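Local atomic coordinates of beta-galactosidase/beta-glucuronidase (Faecalibacterium prausnitzii L2-6, PDB entry 6MVF), a protein that binds flavin mononucleotide and, as a member of glycosyl hydrolase family 2, probably hydrolyses terminal beta-glycosidic bonds such as those of beta-glucuronides. Residues Thr429-Ser435 and Thr447-Asn453; Ile463-Pro468 and Leu512-Met517; Leu470-His474 and Phe521-Ile527; Tyr601-Asp605 and Ala642-Lys646. All blocks are in the same frame, centred on the assembly; numbering follows the deposited sequence.

Contact 1. Residues Thr429-Ser435 and Thr447-Asn453; sequences TTIAHVS and TDVESYN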
# COMPACT_ATOMS: atom_id res chain seq x y z
N THR A 429 -18.91 8.06 37.25
CA THR A 429 -17.71 7.70 38.00
C THR A 429 -17.88 6.30 38.60
O THR A 429 -18.99 5.86 38.89
CB THR A 429 -17.40 8.72 39.10
OG1 THR A 429 -18.51 8.84 39.99
CG2 THR A 429 -17.13 10.08 38.48
N THR A 430 -16.75 5.60 38.75
CA THR A 430 -16.73 4.24 39.26
C THR A 430 -15.53 4.11 40.19
O THR A 430 -14.71 5.02 40.30
CB THR A 430 -16.66 3.18 38.13
OG1 THR A 430 -16.90 1.86 38.65
CG2 THR A 430 -15.28 3.17 37.43
N ILE A 431 -15.45 2.95 40.85
CA ILE A 431 -14.36 2.64 41.77
C ILE A 431 -14.20 1.12 41.79
O ILE A 431 -15.16 0.38 41.56
CB ILE A 431 -14.65 3.23 43.18
CG1 ILE A 431 -13.47 2.98 44.13
CG2 ILE A 431 -15.99 2.71 43.78
CD1 ILE A 431 -13.46 3.92 45.28
N ALA A 432 -12.99 0.65 42.05
CA ALA A 432 -12.74 -0.79 42.19
C ALA A 432 -12.29 -1.08 43.61
O ALA A 432 -11.23 -0.61 44.05
CB ALA A 432 -11.71 -1.27 41.17
N HIS A 433 -13.11 -1.84 44.34
CA HIS A 433 -12.81 -2.18 45.74
C HIS A 433 -11.98 -3.45 45.85
O HIS A 433 -12.17 -4.41 45.08
CB HIS A 433 -14.11 -2.36 46.53
CG HIS A 433 -14.97 -1.14 46.61
ND1 HIS A 433 -14.55 0.03 47.20
CD2 HIS A 433 -16.24 -0.92 46.19
CE1 HIS A 433 -15.52 0.92 47.13
NE2 HIS A 433 -16.56 0.37 46.52
N VAL A 434 -11.06 -3.47 46.82
CA VAL A 434 -10.40 -4.72 47.19
C VAL A 434 -11.43 -5.68 47.81
O VAL A 434 -12.48 -5.27 48.32
CB VAL A 434 -9.21 -4.46 48.14
CG1 VAL A 434 -9.69 -4.03 49.52
CG2 VAL A 434 -8.29 -5.69 48.22
N SER A 435 -11.11 -6.97 47.75
CA SER A 435 -12.09 -8.00 48.08
C SER A 435 -12.65 -7.84 49.49
O SER A 435 -13.86 -8.02 49.71
CB SER A 435 -11.45 -9.38 47.92
OG SER A 435 -12.44 -10.39 47.98
N THR A 447 -19.12 7.26 44.37
CA THR A 447 -19.18 7.29 42.92
C THR A 447 -20.54 6.79 42.42
O THR A 447 -21.32 6.20 43.17
CB THR A 447 -18.03 6.46 42.32
OG1 THR A 447 -18.11 5.10 42.78
CG2 THR A 447 -16.66 7.05 42.71
N ASP A 448 -20.82 7.07 41.14
CA ASP A 448 -22.13 6.74 40.56
C ASP A 448 -22.37 5.23 40.50
O ASP A 448 -23.52 4.77 40.61
CB ASP A 448 -22.26 7.33 39.14
CG ASP A 448 -22.04 8.85 39.10
OD1 ASP A 448 -22.53 9.57 40.00
OD2 ASP A 448 -21.38 9.32 38.14
N VAL A 449 -21.32 4.45 40.28
CA VAL A 449 -21.40 3.00 40.24
C VAL A 449 -20.15 2.48 40.96
O VAL A 449 -19.27 3.24 41.34
CB VAL A 449 -21.50 2.45 38.80
CG1 VAL A 449 -22.76 2.96 38.10
CG2 VAL A 449 -20.26 2.80 37.97
N GLU A 450 -20.11 1.16 41.17
CA GLU A 450 -19.15 0.56 42.09
C GLU A 450 -18.87 -0.87 41.66
O GLU A 450 -19.76 -1.57 41.16
CB GLU A 450 -19.64 0.56 43.54
CG GLU A 450 -19.82 1.93 44.17
CD GLU A 450 -20.07 1.87 45.69
OE1 GLU A 450 -19.27 1.23 46.41
OE2 GLU A 450 -21.08 2.46 46.15
N SER A 451 -17.64 -1.32 41.90
CA SER A 451 -17.29 -2.69 41.57
C SER A 451 -16.34 -3.26 42.62
O SER A 451 -15.59 -2.53 43.28
CB SER A 451 -16.67 -2.79 40.17
OG SER A 451 -17.65 -2.66 39.15
N TYR A 452 -16.35 -4.58 42.72
CA TYR A 452 -15.46 -5.31 43.61
C TYR A 452 -14.50 -6.18 42.81
O TYR A 452 -14.82 -6.70 41.74
CB TYR A 452 -16.25 -6.18 44.58
CG TYR A 452 -16.62 -5.51 45.88
CD1 TYR A 452 -17.76 -4.73 45.98
CD2 TYR A 452 -15.85 -5.69 47.03
CE1 TYR A 452 -18.12 -4.14 47.18
CE2 TYR A 452 -16.20 -5.11 48.24
CZ TYR A 452 -17.35 -4.33 48.31
OH TYR A 452 -17.72 -3.73 49.51
N ASN A 453 -13.29 -6.33 43.37
CA ASN A 453 -12.30 -7.28 42.88
C ASN A 453 -12.39 -8.54 43.74
O ASN A 453 -11.98 -8.53 44.91
CB ASN A 453 -10.91 -6.66 42.92
CG ASN A 453 -10.77 -5.46 41.99
OD1 ASN A 453 -11.66 -5.16 41.19
ND2 ASN A 453 -9.64 -4.78 42.06
O HOH W 1 -9.22 -8.06 45.87

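Contact 2. Residues Ile463-Pro468 and Leu512-Met517; sequences IEQNGP and LYHEYM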
# COMPACT_ATOMS: atom_id res chain seq x y z
N ILE A 463 -15.05 -21.60 44.32
CA ILE A 463 -15.70 -21.04 43.12
C ILE A 463 -17.19 -20.81 43.36
O ILE A 463 -17.74 -19.76 43.01
CB ILE A 463 -15.46 -21.99 41.93
CG1 ILE A 463 -14.01 -21.88 41.43
CG2 ILE A 463 -16.49 -21.76 40.82
CD1 ILE A 463 -13.63 -22.97 40.51
N GLU A 464 -17.86 -21.78 43.96
CA GLU A 464 -19.29 -21.74 44.23
C GLU A 464 -19.69 -20.64 45.21
O GLU A 464 -20.88 -20.47 45.47
CB GLU A 464 -19.76 -23.09 44.76
CG GLU A 464 -19.69 -24.25 43.75
CD GLU A 464 -18.25 -24.68 43.38
OE1 GLU A 464 -17.30 -24.44 44.18
OE2 GLU A 464 -18.10 -25.25 42.27
N GLN A 465 -18.72 -19.88 45.76
CA GLN A 465 -19.05 -18.78 46.66
C GLN A 465 -19.38 -17.47 45.93
O GLN A 465 -19.93 -16.55 46.55
CB GLN A 465 -17.91 -18.52 47.64
CG GLN A 465 -17.70 -19.64 48.65
CD GLN A 465 -16.65 -19.29 49.69
OE1 GLN A 465 -15.58 -18.78 49.36
NE2 GLN A 465 -16.96 -19.54 50.94
N ASN A 466 -19.06 -17.37 44.64
CA ASN A 466 -19.17 -16.10 43.93
C ASN A 466 -20.63 -15.65 43.78
O ASN A 466 -20.98 -14.51 44.10
CB ASN A 466 -18.50 -16.21 42.56
CG ASN A 466 -17.00 -16.20 42.67
OD1 ASN A 466 -16.40 -15.14 42.89
ND2 ASN A 466 -16.37 -17.37 42.56
N GLY A 467 -21.48 -16.54 43.27
CA GLY A 467 -22.88 -16.26 43.06
C GLY A 467 -23.57 -15.73 44.30
O GLY A 467 -24.14 -14.64 44.28
N PRO A 468 -23.54 -16.49 45.40
CA PRO A 468 -24.19 -16.00 46.62
C PRO A 468 -23.63 -14.69 47.13
O PRO A 468 -24.41 -13.87 47.65
CB PRO A 468 -23.97 -17.15 47.61
CG PRO A 468 -23.77 -18.35 46.77
CD PRO A 468 -23.02 -17.86 45.57
N LEU A 512 -12.59 -24.22 34.52
CA LEU A 512 -13.71 -24.47 35.43
C LEU A 512 -14.13 -23.21 36.15
O LEU A 512 -15.32 -22.95 36.33
CB LEU A 512 -13.34 -25.55 36.45
CG LEU A 512 -13.25 -27.01 36.00
CD1 LEU A 512 -12.68 -27.87 37.12
CD2 LEU A 512 -14.60 -27.54 35.56
N TYR A 513 -13.16 -22.42 36.61
CA TYR A 513 -13.46 -21.15 37.27
C TYR A 513 -14.29 -20.25 36.35
O TYR A 513 -15.31 -19.69 36.77
CB TYR A 513 -12.15 -20.48 37.69
CG TYR A 513 -12.30 -19.09 38.22
CD1 TYR A 513 -12.36 -18.00 37.36
CD2 TYR A 513 -12.41 -18.85 39.59
CE1 TYR A 513 -12.52 -16.72 37.84
CE2 TYR A 513 -12.57 -17.57 40.09
CZ TYR A 513 -12.62 -16.51 39.21
OH TYR A 513 -12.77 -15.23 39.67
N HIS A 514 -13.87 -20.11 35.08
CA HIS A 514 -14.56 -19.20 34.17
C HIS A 514 -15.82 -19.81 33.58
O HIS A 514 -16.74 -19.06 33.21
CB HIS A 514 -13.61 -18.75 33.07
CG HIS A 514 -12.61 -17.74 33.53
ND1 HIS A 514 -12.98 -16.50 34.02
CD2 HIS A 514 -11.26 -17.78 33.59
CE1 HIS A 514 -11.90 -15.82 34.35
NE2 HIS A 514 -10.84 -16.57 34.10
N GLU A 515 -15.91 -21.13 33.48
CA GLU A 515 -17.19 -21.76 33.18
C GLU A 515 -18.26 -21.29 34.16
O GLU A 515 -19.38 -20.92 33.76
CB GLU A 515 -17.07 -23.29 33.21
CG GLU A 515 -16.43 -23.88 31.95
CD GLU A 515 -16.05 -25.36 32.10
OE1 GLU A 515 -16.62 -26.08 32.95
OE2 GLU A 515 -15.16 -25.80 31.35
N TYR A 516 -17.94 -21.28 35.46
CA TYR A 516 -18.92 -20.85 36.46
C TYR A 516 -19.22 -19.36 36.33
O TYR A 516 -20.38 -18.95 36.36
CB TYR A 516 -18.43 -21.21 37.87
CG TYR A 516 -19.33 -20.72 39.00
CD1 TYR A 516 -19.31 -19.39 39.41
CD2 TYR A 516 -20.19 -21.60 39.67
CE1 TYR A 516 -20.12 -18.93 40.43
CE2 TYR A 516 -21.00 -21.15 40.72
CZ TYR A 516 -20.96 -19.81 41.09
OH TYR A 516 -21.75 -19.33 42.10
N MET A 517 -18.18 -18.53 36.19
CA MET A 517 -18.39 -17.08 36.22
C MET A 517 -19.14 -16.60 34.99
O MET A 517 -19.99 -15.70 35.09
CB MET A 517 -17.05 -16.35 36.33
CG MET A 517 -16.28 -16.69 37.58
SD MET A 517 -17.20 -16.25 39.08
CE MET A 517 -17.02 -14.46 39.08
O HOH W 2 -23.15 -20.98 43.27
O HOH W 3 -13.98 -14.77 42.15

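Contact 3. Residues Leu470-His474 and Phe521-Ile527; sequences LDKFH and FEDRPWI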
# COMPACT_ATOMS: atom_id res chain seq x y z
N LEU A 470 -22.54 -12.14 45.32
CA LEU A 470 -23.22 -11.11 44.53
C LEU A 470 -24.66 -10.94 44.99
O LEU A 470 -25.10 -9.83 45.31
CB LEU A 470 -23.17 -11.47 43.04
CG LEU A 470 -21.81 -11.78 42.40
CD1 LEU A 470 -22.03 -12.37 41.02
CD2 LEU A 470 -20.93 -10.53 42.32
N ASP A 471 -25.42 -12.05 45.03
CA ASP A 471 -26.82 -11.97 45.44
C ASP A 471 -26.98 -11.29 46.80
O ASP A 471 -27.90 -10.50 47.01
CB ASP A 471 -27.43 -13.37 45.47
CG ASP A 471 -27.55 -13.99 44.09
OD1 ASP A 471 -27.58 -13.25 43.09
OD2 ASP A 471 -27.63 -15.24 44.01
N LYS A 472 -26.07 -11.57 47.74
CA LYS A 472 -26.23 -11.04 49.09
C LYS A 472 -25.98 -9.54 49.13
O LYS A 472 -26.79 -8.78 49.69
CB LYS A 472 -25.28 -11.77 50.05
CG LYS A 472 -25.47 -11.40 51.51
CD LYS A 472 -24.36 -11.99 52.37
CE LYS A 472 -24.56 -11.66 53.83
NZ LYS A 472 -25.69 -12.46 54.36
N PHE A 473 -24.87 -9.09 48.54
CA PHE A 473 -24.60 -7.65 48.51
C PHE A 473 -25.69 -6.90 47.77
O PHE A 473 -26.08 -5.79 48.18
CB PHE A 473 -23.23 -7.42 47.87
CG PHE A 473 -22.84 -5.98 47.80
CD1 PHE A 473 -23.32 -5.16 46.78
CD2 PHE A 473 -21.97 -5.45 48.74
CE1 PHE A 473 -22.96 -3.83 46.71
CE2 PHE A 473 -21.59 -4.12 48.68
CZ PHE A 473 -22.09 -3.30 47.66
N HIS A 474 -26.20 -7.47 46.68
CA HIS A 474 -27.27 -6.83 45.93
C HIS A 474 -28.52 -6.69 46.80
O HIS A 474 -29.20 -5.66 46.75
CB HIS A 474 -27.56 -7.63 44.66
CG HIS A 474 -28.61 -7.02 43.77
ND1 HIS A 474 -28.59 -5.69 43.38
CD2 HIS A 474 -29.71 -7.56 43.17
CE1 HIS A 474 -29.63 -5.44 42.59
NE2 HIS A 474 -30.32 -6.56 42.46
N PHE A 521 -22.58 -14.43 35.57
CA PHE A 521 -22.91 -13.08 35.12
C PHE A 521 -24.02 -13.07 34.08
O PHE A 521 -24.80 -12.13 34.05
CB PHE A 521 -21.67 -12.37 34.59
CG PHE A 521 -20.66 -12.09 35.66
CD1 PHE A 521 -21.01 -11.32 36.76
CD2 PHE A 521 -19.39 -12.63 35.60
CE1 PHE A 521 -20.10 -11.08 37.78
CE2 PHE A 521 -18.46 -12.38 36.61
CZ PHE A 521 -18.82 -11.60 37.70
N GLU A 522 -24.13 -14.11 33.28
CA GLU A 522 -25.31 -14.23 32.43
C GLU A 522 -26.59 -14.41 33.25
O GLU A 522 -27.67 -14.02 32.80
CB GLU A 522 -25.14 -15.38 31.44
CG GLU A 522 -26.34 -15.55 30.53
CD GLU A 522 -26.17 -16.68 29.57
OE1 GLU A 522 -26.59 -17.80 29.91
OE2 GLU A 522 -25.59 -16.45 28.48
N ASP A 523 -26.50 -15.00 34.43
CA ASP A 523 -27.69 -15.15 35.26
C ASP A 523 -28.12 -13.84 35.91
O ASP A 523 -29.24 -13.77 36.43
CB ASP A 523 -27.46 -16.19 36.35
CG ASP A 523 -27.57 -17.62 35.85
OD1 ASP A 523 -28.23 -17.86 34.81
OD2 ASP A 523 -27.00 -18.52 36.52
N ARG A 524 -27.26 -12.82 35.91
CA ARG A 524 -27.49 -11.59 36.68
C ARG A 524 -27.27 -10.35 35.81
O ARG A 524 -26.21 -9.73 35.85
CB ARG A 524 -26.57 -11.54 37.90
CG ARG A 524 -26.71 -12.74 38.80
CD ARG A 524 -25.57 -12.81 39.80
NE ARG A 524 -25.83 -13.83 40.80
CZ ARG A 524 -25.73 -15.13 40.58
NH1 ARG A 524 -25.34 -15.58 39.38
NH2 ARG A 524 -26.01 -15.99 41.54
N PRO A 525 -28.27 -9.97 35.02
CA PRO A 525 -28.11 -8.77 34.18
C PRO A 525 -27.98 -7.49 34.97
O PRO A 525 -27.46 -6.50 34.42
CB PRO A 525 -29.37 -8.76 33.30
CG PRO A 525 -30.31 -9.70 33.96
CD PRO A 525 -29.50 -10.71 34.69
N TRP A 526 -28.40 -7.47 36.24
CA TRP A 526 -28.25 -6.30 37.09
C TRP A 526 -26.79 -6.04 37.50
O TRP A 526 -26.51 -4.99 38.10
CB TRP A 526 -29.15 -6.45 38.33
CG TRP A 526 -29.00 -7.79 39.02
CD1 TRP A 526 -29.75 -8.91 38.80
CD2 TRP A 526 -28.03 -8.14 40.01
NE1 TRP A 526 -29.31 -9.94 39.59
CE2 TRP A 526 -28.26 -9.50 40.35
CE3 TRP A 526 -27.00 -7.45 40.64
CZ2 TRP A 526 -27.49 -10.18 41.30
CZ3 TRP A 526 -26.23 -8.13 41.59
CH2 TRP A 526 -26.48 -9.48 41.91
N ILE A 527 -25.87 -6.95 37.20
CA ILE A 527 -24.44 -6.66 37.27
C ILE A 527 -24.13 -5.77 36.07
O ILE A 527 -24.23 -6.21 34.93
CB ILE A 527 -23.60 -7.93 37.25
CG1 ILE A 527 -23.90 -8.80 38.48
CG2 ILE A 527 -22.11 -7.57 37.15
CD1 ILE A 527 -23.29 -8.31 39.78

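Contact 4. Residues Tyr601-Asp605 and Ala642-Lys646; sequences YSNQD and ADTVK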
# COMPACT_ATOMS: atom_id res chain seq x y z
N TYR A 601 -16.69 -26.50 24.03
CA TYR A 601 -17.38 -25.22 24.14
C TYR A 601 -17.95 -24.84 22.77
O TYR A 601 -17.28 -25.00 21.75
CB TYR A 601 -16.42 -24.13 24.61
CG TYR A 601 -15.72 -24.46 25.89
CD1 TYR A 601 -16.42 -25.00 26.96
CD2 TYR A 601 -14.36 -24.26 26.03
CE1 TYR A 601 -15.80 -25.30 28.15
CE2 TYR A 601 -13.71 -24.57 27.22
CZ TYR A 601 -14.45 -25.09 28.27
OH TYR A 601 -13.85 -25.40 29.47
N SER A 602 -19.19 -24.35 22.76
CA SER A 602 -19.82 -23.95 21.51
C SER A 602 -20.94 -22.96 21.78
O SER A 602 -21.61 -23.04 22.81
CB SER A 602 -20.37 -25.17 20.76
OG SER A 602 -20.88 -24.74 19.51
N ASN A 603 -21.13 -22.02 20.85
CA ASN A 603 -22.33 -21.21 20.88
C ASN A 603 -23.47 -21.83 20.07
O ASN A 603 -24.54 -21.23 19.95
CB ASN A 603 -22.04 -19.76 20.43
CG ASN A 603 -21.38 -19.66 19.09
OD1 ASN A 603 -21.40 -20.60 18.28
ND2 ASN A 603 -20.79 -18.51 18.82
N GLN A 604 -23.27 -23.02 19.53
CA GLN A 604 -24.36 -23.86 19.10
C GLN A 604 -24.86 -24.66 20.29
O GLN A 604 -24.19 -24.77 21.32
CB GLN A 604 -23.90 -24.82 18.00
CG GLN A 604 -23.02 -24.16 16.97
CD GLN A 604 -23.76 -23.14 16.12
OE1 GLN A 604 -24.17 -23.45 15.00
NE2 GLN A 604 -23.91 -21.93 16.63
N ASP A 605 -26.06 -25.22 20.16
CA ASP A 605 -26.64 -25.94 21.28
C ASP A 605 -26.55 -27.46 21.14
O ASP A 605 -26.87 -28.17 22.10
CB ASP A 605 -28.09 -25.52 21.48
CG ASP A 605 -28.23 -24.05 21.79
OD1 ASP A 605 -27.39 -23.53 22.57
OD2 ASP A 605 -29.17 -23.42 21.24
N ALA A 642 -20.58 -29.23 15.48
CA ALA A 642 -21.71 -28.44 15.91
C ALA A 642 -22.64 -28.33 14.72
O ALA A 642 -22.96 -29.35 14.10
CB ALA A 642 -21.27 -27.08 16.44
N ASP A 643 -23.08 -27.13 14.34
CA ASP A 643 -24.01 -27.08 13.22
C ASP A 643 -23.24 -26.89 11.92
O ASP A 643 -23.04 -27.85 11.17
CB ASP A 643 -25.05 -25.99 13.43
CG ASP A 643 -26.07 -25.93 12.31
OD1 ASP A 643 -26.74 -24.88 12.15
OD2 ASP A 643 -26.20 -26.94 11.57
N THR A 644 -22.79 -25.67 11.65
CA THR A 644 -22.02 -25.39 10.45
C THR A 644 -20.52 -25.35 10.71
O THR A 644 -19.76 -25.00 9.80
CB THR A 644 -22.45 -24.05 9.84
OG1 THR A 644 -22.46 -23.04 10.86
CG2 THR A 644 -23.84 -24.19 9.22
N VAL A 645 -20.07 -25.67 11.92
CA VAL A 645 -18.67 -25.56 12.27
C VAL A 645 -18.22 -26.90 12.84
O VAL A 645 -19.02 -27.66 13.38
CB VAL A 645 -18.40 -24.42 13.27
CG1 VAL A 645 -18.52 -23.10 12.57
CG2 VAL A 645 -19.40 -24.49 14.43
N LYS A 646 -16.93 -27.18 12.70
CA LYS A 646 -16.35 -28.41 13.20
C LYS A 646 -15.03 -28.08 13.87
O LYS A 646 -14.41 -27.05 13.60
CB LYS A 646 -16.15 -29.44 12.09
CG LYS A 646 -17.44 -29.90 11.47
CD LYS A 646 -17.23 -30.84 10.30
CE LYS A 646 -18.57 -31.23 9.72
NZ LYS A 646 -18.49 -31.80 8.37

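Contact 1. Residues Thr429-Ser435 and Thr447-Asn453
H433 joins E450 and Y452, two residues of the adjacent parallel strand, by different parts of its side chain. Its NE2 donates to E450 OE1 at 2.8 Å, nearly in the plane of the imidazole and on the anti side of the carboxylate. With CG beside the backbone N (chi1 -62°), CB comes over one face of the Y452 ring, a CH-pi contact 3.9 Å from CB to the ring centroid, and the imidazole turns an edge to that phenol ring, planes at 50°. Replacing H433 by alanine keeps CB over Y452, but E450 OE1 would probably lose its imidazole donor, with H444 still bonded to it, and a gap would open beside the phenol ring. Both backbone polar atoms of H433 bond to the same neighbouring strand: its N donates to S451 O at 2.8 Å and its O accepts from N453 N, the parallel pattern. At the other end, T429 and D448 exchange two bonds, T429 N to D448 OD2 at 2.9 Å, and D448 N to T429 OG1 at 3.1 Å. D448 also forms a salt bridge with K421, and T429 OG1 bonds to Q417. The N453 amide lies beside A432 CB and reaches S485, N398 and E399. These are neighbouring strands of the TIM barrel, set between strands 391-398 and 482-487, with helix 407-423 packed against T429, I431, T447 and D448.

Contact 2. Residues Ile463-Pro468 and Leu512-Met517
I463 O lies over one face of the Y516 ring, 3.6 Å from CE1, while two donors of one asparagine grip it. N466 ND2 reaches I463 O at 2.8 Å, coming in tilted from the carbonyl plane, and N466 N gives the longer second bond. The same ND2 also donates to F456 O, so the amide is held from two directions. I463 CG2 sits against the root of the tyrosine, 3.5 Å from Y516 CG, and the two side chains run antiparallel alongside one another. I463 CD1 carries on to the backbone of the next helix, touching Y513 CA, and CG1 approaches Y513 CD2. Helix 466-476 and helix 507-522 belong to the outer layer of the TIM barrel, following the consecutive parallel strands 450-453 and 482-487; here the 3-10 turn and first residues of the former rest on the latter. With its CG opposite the backbone N (chi1 176°), Y516 stretches across to this turn, where its OH accepts from G467 N at 3.0 Å, the donor lying near the ring plane. A water lies between E464 O and Y516 OH, and another between N466 OD1 and Y513 OH. M517, bent at chi2 and chi3, brings SD 3.6 Å from N466 CG, its side chain crossing that of the asparagine at about a right angle.

Contact 3. Residues Leu470-His474 and Phe521-Ile527
H474 swings its CG opposite the backbone N (chi1 -177°), and W526 places its own between N and the carbonyl carbon (chi1 49°), which lays the two rings on each other. Both belong to the outer layer of the TIM barrel, where helix 466-476 meets the end of helix 507-522 and the type I turn R524-I527 that leads to strand 529-532. The imidazole and the six-membered ring of the indole form an offset stack with planes 7° apart and centroids 3.8 Å apart. R524 CB lies over the opposite face of the indole, and its chain runs on extended to meet D471. There the guanidinium grips the carboxylate side-on in a salt bridge: NE to D471 OD1 at 2.9 Å and NH2 to D471 OD2 at 3.0 Å, both oxygens being met from above the carboxylate plane. R524 NH1 reaches back to A520 O. With a methionine in place of R524, D471 would probably lose its charged mate and be set free to turn. L470 fills the space beside the arginine, its CD1 touching R524 CD at 3.8 Å and F521 CE1, its CD2 meeting I527 CD1 at 4.1 Å.

Contact 4. Residues Tyr601-Asp605 and Ala642-Lys646
Q604 and A642 bring the two backbones together, with their CA atoms 6.2 Å apart. Residues 601-605 leave the end of strand 596-602 and turn toward strand 606-611, whereas 642-645 form the connection between strands 635-641 and 646-654, closed by A642 N donating to V645 O at 3.1 Å. The first bend is an ST turn: S602 OG accepts from Q604 N at 2.9 Å, and also bonds to M580 O. That turn presents Q604 to the other loop. Its CG stands beside the backbone N (chi1 -43°) and the chain bends at chi2 (-68°), which lays the flank of the side chain, not its end, on A642, with Q604 CG 3.4 Å from A642 CB. S602 OG lies 3.9 Å from A642 CB too, and V645 CG2 a little farther from Q604 CG. The amide end reaches D643, OE1 lying 3.1 Å from D643 CB, with the amide and carboxylate planes 16° apart. NE2 turns back to N603 OD1 in a weak bond, and the N603 amide is tied to A576, D578 and M580. S602, A642 and V645 all touch V581, and K646 forms a salt bridge with D242 of the second subunit. One loop thus crosses from the three-stranded to the five-stranded sheet and the other is a hairpin connection, consistent with the end of a beta sandwich in the DUF4982 region.

How the contacts relate
Along the chain, contact 1 comes first and closes a short loop between two adjacent parallel strands of the TIM barrel. The chain then enters helix 466-476, whose start serves contact 2 and whose middle serves contact 3; their partners follow in the same order on helix 507-522 and the turn after it. The two contacts therefore cross, and together they join consecutive outer helices, both of which place side chains against strand 482-487. F473 of helix 466-476 packs on Y452, tying contact 3 to contact 1. Contact 4 lies in series after the others and closes 36 intervening residues within the DUF4982 region; Y601 OH approaches E515 of contact 2, but that bond is doubtful.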